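Local coordinates for 3-dehydroshikimate dehydratase (Bacillus anthracis, PDB 3DX5), which catalyses the manganese-dependent dehydration of 3-dehydroshikimate to 3,4-dihydroxybenzoate, a building block of the siderophore petrobactin, at residues I64-D69 / I194-F199; D172-W177 / H209-N214. All coordinates share one frame; numbering follows the deposited sequence. Where two conformers were deposited one is given.

Both contacts belong to one TIM barrel, the parallel eight-stranded β/α barrel of the xylose isomerase-like family, and their centres lie about 15 Å apart. Contact 1 spans the barrel interior near the centre of the chain, from strand 64-68 to strand 194-202; contact 2 lies about 12 Å from that centre, where chain leaving strands 167-172 and 194-202 comes together beside the bound product. Their segments alternate in sequence: 64-69, 172-177, 194-199, 209-214. The manganese ion joins them, bound by His198 of contact 1 and Asp172 of contact 2, and Phe173 packs against Tyr197 and Phe199. One metal site thus draws on a barrel strand through His198 and on the start of helix 173-178 through Asp172.

Contact 1: I64-D69 / I194-F199; sequences ITMISD and IQHYHF. With MN (manganese (II) ion), chain B.
Thr65 meets the ring of His196 at its edge, where OG1 lies 2.7 Å from NE2 in a hydrogen bond whose donor could be either group. The torsion that places OG1 between the backbone N and the carbonyl carbon (chi1 73°) turns the hydroxyl to this nitrogen, and Thr65 CB also lies in the plane of the imidazole. The other ring nitrogen, ND1, donates to Tyr197 O over 3.1 Å; with both nitrogens bonded, the ring's rotation is probably fixed.

Met66, present as selenomethionine, covers one face of that imidazole. Its CG runs anti to the backbone N (chi1 -180°), and a bend at chi3 lays CE over the ring centre, a CH-pi contact of 3.6 Å from CE to the centroid of His196. SE stands obliquely to the ring. The same methyl also reaches His198, with CE 4.3 Å from NE2. His198 binds manganese through ND1 at 2.3 Å, while its NE2 is hydrogen-bonded to Glu33, which also bonds to Ser68 further along the first segment.

The two strands are not sheet neighbours: the axes of segments 64-68 and 194-199 pass 8.8 Å apart at 80°, and the contact bridges the inside of the barrel. Strand 64-68 runs between strands 31-35 and 100-103, whereas strand 194-202 is flanked by 167-172 and 249-252.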
ATOM      1  N   ILE A  64       5.474  17.997 -12.376  1.00 11.03           N
ATOM      2  CA  ILE A  64       4.496  17.241 -11.594  1.00 10.74           C
ATOM      3  C   ILE A  64       3.126  17.598 -12.174  1.00 11.32           C
ATOM      4  O   ILE A  64       2.752  18.774 -12.206  1.00 12.36           O
ATOM      5  CB  ILE A  64       4.613  17.572 -10.082  1.00 10.86           C
ATOM      6  CG1 ILE A  64       6.052  17.295  -9.584  1.00  9.08           C
ATOM      7  CG2 ILE A  64       3.501  16.849  -9.257  1.00  8.89           C
ATOM      8  CD1 ILE A  64       6.526  15.818  -9.771  1.00 11.90           C
ATOM      9  N   THR A  65       2.395  16.612 -12.675  1.00 11.52           N
ATOM     10  CA  THR A  65       1.144  16.898 -13.410  1.00 12.90           C
ATOM     11  C   THR A  65      -0.052  17.150 -12.479  1.00 12.84           C
ATOM     12  O   THR A  65      -1.024  17.846 -12.850  1.00 12.87           O
ATOM     13  CB  THR A  65       0.762  15.756 -14.439  1.00 13.48           C
ATOM     14  OG1 THR A  65       0.278  14.593 -13.738  1.00 14.76           O
ATOM     15  CG2 THR A  65       1.954  15.330 -15.264  1.00 14.93           C
HETATM   16  N   MSE A  66       0.024  16.578 -11.280  1.00 12.30           N
HETATM   17  CA  MSE A  66      -1.119  16.481 -10.385  1.00 11.91           C
HETATM   18  C   MSE A  66      -0.655  15.767  -9.132  1.00 11.81           C
HETATM   19  O   MSE A  66       0.253  14.925  -9.190  1.00 10.82           O
HETATM   20  CB  MSE A  66      -2.231  15.658 -11.060  1.00 11.74           C
HETATM   21  CG  MSE A  66      -3.525  15.466 -10.225  1.00 12.98           C
HETATM   22 SE   MSE A  66      -5.044  14.962 -11.407  0.75 12.39          SE
HETATM   23  CE  MSE A  66      -4.446  13.176 -11.941  1.00  8.84           C
ATOM     24  N   ILE A  67      -1.285  16.086  -8.007  1.00 10.09           N
ATOM     25  CA  ILE A  67      -1.147  15.262  -6.816  1.00 11.40           C
ATOM     26  C   ILE A  67      -2.450  14.496  -6.634  1.00 11.58           C
ATOM     27  O   ILE A  67      -3.540  15.108  -6.620  1.00 11.40           O
ATOM     28  CB  ILE A  67      -0.850  16.129  -5.588  1.00 10.69           C
ATOM     29  CG1 ILE A  67       0.557  16.755  -5.778  1.00 13.38           C
ATOM     30  CG2 ILE A  67      -0.932  15.282  -4.334  1.00 11.60           C
ATOM     31  CD1 ILE A  67       0.822  17.934  -4.878  1.00 14.70           C
ATOM     32  N   SER A  68      -2.352  13.180  -6.472  0.50 10.93           N
ATOM     33  CA  SER A  68      -3.543  12.349  -6.439  0.50 10.69           C
ATOM     34  C   SER A  68      -3.808  11.781  -5.050  0.50 11.03           C
ATOM     35  O   SER A  68      -3.002  11.030  -4.493  0.50 10.61           O
ATOM     36  CB  SER A  68      -3.458  11.270  -7.520  0.50 10.76           C
ATOM     37  OG  SER A  68      -3.177  11.902  -8.758  0.50  7.72           O
ATOM     38  N   ASP A  69      -4.940  12.175  -4.479  1.00 11.30           N
ATOM     39  CA  ASP A  69      -5.209  11.873  -3.101  1.00 12.50           C
ATOM     40  C   ASP A  69      -6.662  11.458  -2.930  1.00 12.78           C
ATOM     41  O   ASP A  69      -7.268  10.954  -3.880  1.00 12.90           O
ATOM     42  CB  ASP A  69      -4.806  13.068  -2.224  1.00 12.52           C
ATOM     43  CG  ASP A  69      -4.300  12.623  -0.836  1.00 17.98           C
ATOM     44  OD1 ASP A  69      -3.190  13.049  -0.440  1.00 21.55           O
ATOM     45  OD2 ASP A  69      -5.014  11.847  -0.136  1.00 18.23           O
ATOM     46  N   ILE A 194     -12.515  18.227 -18.688  1.00 12.08           N
ATOM     47  CA  ILE A 194     -11.375  17.305 -18.538  1.00 12.25           C
ATOM     48  C   ILE A 194     -10.052  18.068 -18.358  1.00 12.12           C
ATOM     49  O   ILE A 194      -9.785  19.005 -19.110  1.00 11.09           O
ATOM     50  CB  ILE A 194     -11.263  16.381 -19.763  1.00 12.44           C
ATOM     51  CG1 ILE A 194     -12.425  15.373 -19.766  1.00 12.33           C
ATOM     52  CG2 ILE A 194      -9.843  15.643 -19.845  1.00 12.64           C
ATOM     53  CD1 ILE A 194     -12.522  14.711 -21.101  1.00 13.34           C
ATOM     54  N   GLN A 195      -9.219  17.652 -17.401  0.50 11.92           N
ATOM     55  CA  GLN A 195      -7.871  18.241 -17.282  0.50 12.38           C
ATOM     56  C   GLN A 195      -6.759  17.196 -17.289  0.50 11.89           C
ATOM     57  O   GLN A 195      -5.571  17.548 -17.343  0.50 11.45           O
ATOM     58  CB  GLN A 195      -7.759  19.096 -16.022  0.50 12.61           C
ATOM     59  CG  GLN A 195      -8.703  20.287 -16.010  0.50 16.83           C
ATOM     60  CD  GLN A 195      -8.152  21.490 -16.739  0.50 21.11           C
ATOM     61  OE1 GLN A 195      -8.058  21.510 -17.967  0.50 21.84           O
ATOM     62  NE2 GLN A 195      -7.793  22.521 -15.975  0.50 23.33           N
ATOM     63  N   HIS A 196      -7.139  15.917 -17.228  1.00 10.82           N
ATOM     64  CA  HIS A 196      -6.162  14.821 -17.075  1.00 10.35           C
ATOM     65  C   HIS A 196      -6.810  13.508 -17.491  1.00 10.48           C
ATOM     66  O   HIS A 196      -8.053  13.368 -17.445  1.00 10.24           O
ATOM     67  CB  HIS A 196      -5.676  14.731 -15.599  1.00 10.56           C
ATOM     68  CG  HIS A 196      -4.248  14.274 -15.419  1.00 10.93           C
ATOM     69  ND1 HIS A 196      -3.842  12.967 -15.604  1.00 13.36           N
ATOM     70  CD2 HIS A 196      -3.153  14.939 -14.984  1.00 11.75           C
ATOM     71  CE1 HIS A 196      -2.555  12.853 -15.320  1.00 12.01           C
ATOM     72  NE2 HIS A 196      -2.115  14.040 -14.936  1.00 14.07           N
ATOM     73  N   TYR A 197      -5.997  12.550 -17.920  1.00  9.48           N
ATOM     74  CA  TYR A 197      -6.512  11.181 -18.183  1.00 10.61           C
ATOM     75  C   TYR A 197      -5.742  10.135 -17.379  1.00 10.54           C
ATOM     76  O   TYR A 197      -4.600  10.355 -17.011  1.00 10.45           O
ATOM     77  CB  TYR A 197      -6.380  10.765 -19.656  1.00  8.83           C
ATOM     78  CG  TYR A 197      -6.794  11.830 -20.630  1.00 10.11           C
ATOM     79  CD1 TYR A 197      -8.138  12.025 -20.944  1.00 10.18           C
ATOM     80  CD2 TYR A 197      -5.826  12.657 -21.250  1.00 11.26           C
ATOM     81  CE1 TYR A 197      -8.530  13.015 -21.839  1.00  7.92           C
ATOM     82  CE2 TYR A 197      -6.203  13.630 -22.162  1.00  8.90           C
ATOM     83  CZ  TYR A 197      -7.565  13.805 -22.436  1.00 10.61           C
ATOM     84  OH  TYR A 197      -7.966  14.773 -23.340  1.00 12.26           O
ATOM     85  N   HIS A 198      -6.381   8.989 -17.170  1.00 10.97           N
ATOM     86  CA  HIS A 198      -5.741   7.739 -16.743  1.00 12.21           C
ATOM     87  C   HIS A 198      -5.961   6.727 -17.840  1.00 11.47           C
ATOM     88  O   HIS A 198      -7.098   6.560 -18.300  1.00 11.54           O
ATOM     89  CB  HIS A 198      -6.389   7.215 -15.441  1.00 11.50           C
ATOM     90  CG  HIS A 198      -5.825   7.835 -14.202  1.00 12.56           C
ATOM     91  ND1 HIS A 198      -6.213   7.456 -12.927  1.00 10.76           N
ATOM     92  CD2 HIS A 198      -4.889   8.803 -14.044  1.00 10.91           C
ATOM     93  CE1 HIS A 198      -5.526   8.159 -12.041  1.00 11.61           C
ATOM     94  NE2 HIS A 198      -4.718   8.986 -12.694  1.00 10.67           N
ATOM     95  N   PHE A 199      -4.897   6.035 -18.236  1.00 10.59           N
ATOM     96  CA  PHE A 199      -4.957   4.994 -19.246  1.00 10.18           C
ATOM     97  C   PHE A 199      -4.570   3.663 -18.585  1.00 10.76           C
ATOM     98  O   PHE A 199      -3.428   3.501 -18.140  1.00  9.50           O
ATOM     99  CB  PHE A 199      -3.902   5.243 -20.347  1.00  9.83           C
ATOM    100  CG  PHE A 199      -4.258   6.324 -21.375  1.00 11.32           C
ATOM    101  CD1 PHE A 199      -5.381   7.135 -21.240  1.00 11.21           C
ATOM    102  CD2 PHE A 199      -3.397   6.564 -22.441  1.00 11.14           C
ATOM    103  CE1 PHE A 199      -5.670   8.133 -22.188  1.00 11.54           C
ATOM    104  CE2 PHE A 199      -3.671   7.549 -23.399  1.00 12.54           C
ATOM    105  CZ  PHE A 199      -4.817   8.338 -23.273  1.00 11.77           C
TER
HETATM  106 MN    MN B 287      -7.484   5.754 -12.111  1.00 13.95          MN

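Contact 2: D172-W177 / H209-N214; sequences DFLHIW and HVFEPN. With MN (manganese (II) ion), chain B; DHB (3,4-dihydroxybenzoic acid), chain D.
His175 and Phe211 approach each other obliquely, the imidazole turning its edge to the phenylalanine: CB of Phe211 lies near the plane of the imidazole, 3.9 Å from CE1 of His175. Leu174, one residue earlier on the helix, extends with CG anti to its backbone N (chi1 -175°), which brings CD1 to 3.8 Å from CD2 of Phe211, at a slant to the phenyl ring. The methyl of Val210 (CG2) lies over the centre of one face of that ring, and Lys200 makes a cation-pi contact with it.

Leu174 and His175 stand on the helix that follows strand 167-172 of a TIM barrel, and Phe211 on a 3-10 turn in the chain after strand 194-202; the bound 3,4-dihydroxybenzoic acid lies at the C-terminal ends of the strands. Asp172, the last residue of strand 167-172 and N-cap of helix 173-178, binds manganese through OD2 at 2.1 Å; O3 of the ligand is a further manganese ligand, also at 2.1 Å. His175 NE2 is hydrogen-bonded to O4 of the ligand at 2.8 Å, with a weak bond to O3 besides, while its ND1 is hydrogen-bonded to Glu178, so the imidazole is held at both nitrogens. The same O4 donates a weak hydrogen bond of 3.4 Å to the carbonyl O of Phe211.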
ATOM      1  N   ASP A 172     -10.859   8.457 -16.538  1.00 10.84           N
ATOM      2  CA  ASP A 172     -10.204   7.135 -16.460  1.00 10.89           C
ATOM      3  C   ASP A 172     -11.017   6.239 -17.408  1.00 11.42           C
ATOM      4  O   ASP A 172     -12.115   5.783 -17.078  1.00 11.23           O
ATOM      5  CB  ASP A 172     -10.216   6.668 -14.997  1.00 11.10           C
ATOM      6  CG  ASP A 172      -9.458   5.359 -14.768  1.00 13.05           C
ATOM      7  OD1 ASP A 172      -9.529   4.431 -15.601  1.00 12.52           O
ATOM      8  OD2 ASP A 172      -8.814   5.254 -13.709  1.00 14.14           O
ATOM      9  N   PHE A 173     -10.496   6.049 -18.622  1.00 11.74           N
ATOM     10  CA  PHE A 173     -11.221   5.372 -19.688  1.00 11.79           C
ATOM     11  C   PHE A 173     -11.636   3.933 -19.395  1.00 12.28           C
ATOM     12  O   PHE A 173     -12.740   3.529 -19.775  1.00 13.20           O
ATOM     13  CB  PHE A 173     -10.413   5.426 -20.996  1.00 11.91           C
ATOM     14  CG  PHE A 173     -10.413   6.782 -21.629  1.00 12.28           C
ATOM     15  CD1 PHE A 173     -11.544   7.248 -22.306  1.00 11.85           C
ATOM     16  CD2 PHE A 173      -9.297   7.614 -21.506  1.00  9.80           C
ATOM     17  CE1 PHE A 173     -11.542   8.515 -22.904  1.00 12.94           C
ATOM     18  CE2 PHE A 173      -9.287   8.865 -22.100  1.00 11.09           C
ATOM     19  CZ  PHE A 173     -10.397   9.324 -22.798  1.00 11.56           C
ATOM     20  N   LEU A 174     -10.771   3.165 -18.756  1.00 10.99           N
ATOM     21  CA  LEU A 174     -11.147   1.830 -18.304  1.00 11.92           C
ATOM     22  C   LEU A 174     -12.461   1.855 -17.493  1.00 11.95           C
ATOM     23  O   LEU A 174     -13.386   1.091 -17.766  1.00 11.95           O
ATOM     24  CB  LEU A 174     -10.011   1.206 -17.449  1.00 11.62           C
ATOM     25  CG  LEU A 174     -10.163  -0.265 -16.979  1.00 13.41           C
ATOM     26  CD1 LEU A 174     -11.169  -0.349 -15.796  1.00 12.18           C
ATOM     27  CD2 LEU A 174     -10.552  -1.160 -18.138  1.00 10.16           C
ATOM     28  N   HIS A 175     -12.536   2.720 -16.483  1.00 11.56           N
ATOM     29  CA  HIS A 175     -13.715   2.762 -15.653  1.00 12.27           C
ATOM     30  C   HIS A 175     -14.931   3.273 -16.376  1.00 12.99           C
ATOM     31  O   HIS A 175     -16.045   2.868 -16.071  1.00 13.37           O
ATOM     32  CB  HIS A 175     -13.456   3.533 -14.355  1.00 11.99           C
ATOM     33  CG  HIS A 175     -12.472   2.828 -13.472  1.00 12.05           C
ATOM     34  ND1 HIS A 175     -12.629   1.503 -13.115  1.00 11.02           N
ATOM     35  CD2 HIS A 175     -11.292   3.229 -12.941  1.00 12.70           C
ATOM     36  CE1 HIS A 175     -11.604   1.131 -12.363  1.00 12.70           C
ATOM     37  NE2 HIS A 175     -10.779   2.158 -12.240  1.00 12.27           N
ATOM     38  N   ILE A 176     -14.714   4.161 -17.327  1.00 13.06           N
ATOM     39  CA  ILE A 176     -15.789   4.669 -18.146  1.00 14.40           C
ATOM     40  C   ILE A 176     -16.365   3.515 -18.987  1.00 14.44           C
ATOM     41  O   ILE A 176     -17.577   3.306 -19.014  1.00 14.40           O
ATOM     42  CB  ILE A 176     -15.253   5.872 -18.999  1.00 15.32           C
ATOM     43  CG1 ILE A 176     -15.593   7.165 -18.278  1.00 17.60           C
ATOM     44  CG2 ILE A 176     -15.787   5.866 -20.420  1.00 15.64           C
ATOM     45  CD1 ILE A 176     -17.105   7.403 -18.071  1.00 22.64           C
ATOM     46  N   TRP A 177     -15.483   2.745 -19.615  1.00 14.19           N
ATOM     47  CA  TRP A 177     -15.867   1.571 -20.396  1.00 15.66           C
ATOM     48  C   TRP A 177     -16.634   0.534 -19.535  1.00 15.51           C
ATOM     49  O   TRP A 177     -17.660  -0.009 -19.945  1.00 16.49           O
ATOM     50  CB  TRP A 177     -14.614   0.951 -20.997  1.00 15.44           C
ATOM     51  CG  TRP A 177     -14.922  -0.280 -21.763  1.00 16.36           C
ATOM     52  CD1 TRP A 177     -15.331  -0.349 -23.070  1.00 17.78           C
ATOM     53  CD2 TRP A 177     -14.860  -1.620 -21.285  1.00 18.73           C
ATOM     54  NE1 TRP A 177     -15.531  -1.661 -23.429  1.00 18.90           N
ATOM     55  CE2 TRP A 177     -15.245  -2.464 -22.357  1.00 20.45           C
ATOM     56  CE3 TRP A 177     -14.500  -2.201 -20.061  1.00 19.96           C
ATOM     57  CZ2 TRP A 177     -15.287  -3.854 -22.237  1.00 21.64           C
ATOM     58  CZ3 TRP A 177     -14.550  -3.591 -19.942  1.00 21.60           C
ATOM     59  CH2 TRP A 177     -14.942  -4.393 -21.021  1.00 22.27           C
ATOM     60  N   HIS A 209     -12.806  -6.707 -11.277  1.00 12.38           N
ATOM     61  CA  HIS A 209     -12.746  -6.608  -9.826  1.00 13.56           C
ATOM     62  C   HIS A 209     -11.281  -6.456  -9.334  1.00 12.72           C
ATOM     63  O   HIS A 209     -11.070  -6.073  -8.195  1.00 13.30           O
ATOM     64  CB  HIS A 209     -13.376  -7.868  -9.190  1.00 13.84           C
ATOM     65  CG  HIS A 209     -12.785  -9.142  -9.721  1.00 15.76           C
ATOM     66  ND1 HIS A 209     -11.693  -9.754  -9.144  1.00 17.58           N
ATOM     67  CD2 HIS A 209     -13.075  -9.869 -10.830  1.00 17.32           C
ATOM     68  CE1 HIS A 209     -11.358 -10.828  -9.847  1.00 16.32           C
ATOM     69  NE2 HIS A 209     -12.179 -10.917 -10.877  1.00 18.39           N
ATOM     70  N   VAL A 210     -10.271  -6.740 -10.167  1.00 12.19           N
ATOM     71  CA  VAL A 210      -8.867  -6.566  -9.703  1.00 11.34           C
ATOM     72  C   VAL A 210      -8.544  -5.089  -9.474  1.00 11.78           C
ATOM     73  O   VAL A 210      -7.612  -4.769  -8.733  1.00 11.73           O
ATOM     74  CB  VAL A 210      -7.789  -7.221 -10.620  1.00 10.66           C
ATOM     75  CG1 VAL A 210      -8.000  -8.735 -10.706  1.00 10.11           C
ATOM     76  CG2 VAL A 210      -7.734  -6.509 -12.040  1.00  8.22           C
ATOM     77  N   PHE A 211      -9.348  -4.197 -10.066  1.00 11.75           N
ATOM     78  CA  PHE A 211      -9.206  -2.774  -9.791  1.00 12.28           C
ATOM     79  C   PHE A 211      -9.912  -2.251  -8.553  1.00 12.42           C
ATOM     80  O   PHE A 211      -9.836  -1.058  -8.266  1.00 13.45           O
ATOM     81  CB  PHE A 211      -9.588  -1.930 -10.998  1.00 11.57           C
ATOM     82  CG  PHE A 211      -8.730  -2.200 -12.187  1.00 12.30           C
ATOM     83  CD1 PHE A 211      -7.325  -2.134 -12.090  1.00 11.40           C
ATOM     84  CD2 PHE A 211      -9.304  -2.558 -13.392  1.00 13.31           C
ATOM     85  CE1 PHE A 211      -6.517  -2.395 -13.208  1.00 11.26           C
ATOM     86  CE2 PHE A 211      -8.498  -2.810 -14.517  1.00 13.15           C
ATOM     87  CZ  PHE A 211      -7.113  -2.732 -14.422  1.00 11.35           C
ATOM     88  N   GLU A 212     -10.584  -3.100  -7.807  1.00 12.55           N
ATOM     89  CA  GLU A 212     -11.151  -2.618  -6.568  1.00 13.89           C
ATOM     90  C   GLU A 212     -10.002  -2.109  -5.674  1.00 14.35           C
ATOM     91  O   GLU A 212      -8.975  -2.781  -5.551  1.00 14.48           O
ATOM     92  CB  GLU A 212     -11.939  -3.728  -5.863  1.00 13.89           C
ATOM     93  CG  GLU A 212     -13.245  -4.061  -6.612  1.00 19.95           C
ATOM     94  CD  GLU A 212     -13.960  -5.279  -6.027  1.00 26.62           C
ATOM     95  OE1 GLU A 212     -13.559  -5.706  -4.920  1.00 29.06           O
ATOM     96  OE2 GLU A 212     -14.911  -5.806  -6.665  1.00 29.65           O
ATOM     97  N   PRO A 213     -10.185  -0.920  -5.055  1.00 14.94           N
ATOM     98  CA  PRO A 213      -9.111  -0.260  -4.300  1.00 14.03           C
ATOM     99  C   PRO A 213      -8.468  -1.181  -3.270  1.00 14.18           C
ATOM    100  O   PRO A 213      -7.248  -1.241  -3.191  1.00 14.19           O
ATOM    101  CB  PRO A 213      -9.819   0.964  -3.673  1.00 14.01           C
ATOM    102  CG  PRO A 213     -10.821   1.355  -4.783  1.00 14.85           C
ATOM    103  CD  PRO A 213     -11.370  -0.026  -5.237  1.00 14.16           C
ATOM    104  N   ASN A 214      -9.255  -1.940  -2.522  1.00 13.95           N
ATOM    105  CA  ASN A 214      -8.652  -2.821  -1.526  1.00 14.07           C
ATOM    106  C   ASN A 214      -7.697  -3.844  -2.138  1.00 13.40           C
ATOM    107  O   ASN A 214      -6.684  -4.181  -1.529  1.00 13.25           O
ATOM    108  CB  ASN A 214      -9.711  -3.571  -0.739  1.00 14.52           C
ATOM    109  CG  ASN A 214     -10.428  -2.685   0.264  1.00 16.55           C
ATOM    110  OD1 ASN A 214      -9.937  -1.642   0.646  1.00 20.25           O
ATOM    111  ND2 ASN A 214     -11.596  -3.128   0.701  1.00 20.98           N
TER
HETATM  112 MN    MN B 287      -7.484   5.754 -12.111  1.00 13.95          MN
HETATM  113  C1  DHB D 289      -6.975   4.110  -7.566  1.00 18.25           C
HETATM  114  C2  DHB D 289      -7.227   4.526  -8.869  1.00 18.29           C
HETATM  115  C3  DHB D 289      -7.856   3.668  -9.777  1.00 18.33           C
HETATM  116  O3  DHB D 289      -8.143   4.007 -11.074  1.00 15.67           O
HETATM  117  C4  DHB D 289      -8.267   2.341  -9.313  1.00 20.66           C
HETATM  118  O4  DHB D 289      -8.880   1.544 -10.217  1.00 20.45           O
HETATM  119  C5  DHB D 289      -8.037   1.947  -7.998  1.00 19.34           C
HETATM  120  C6  DHB D 289      -7.383   2.844  -7.135  1.00 20.09           C
HETATM  121  C   DHB D 289      -6.270   5.061  -6.613  1.00 18.97           C
HETATM  122  O1  DHB D 289      -6.043   4.793  -5.429  1.00 18.58           O
HETATM  123  O2  DHB D 289      -5.845   6.239  -7.064  1.00 18.36           O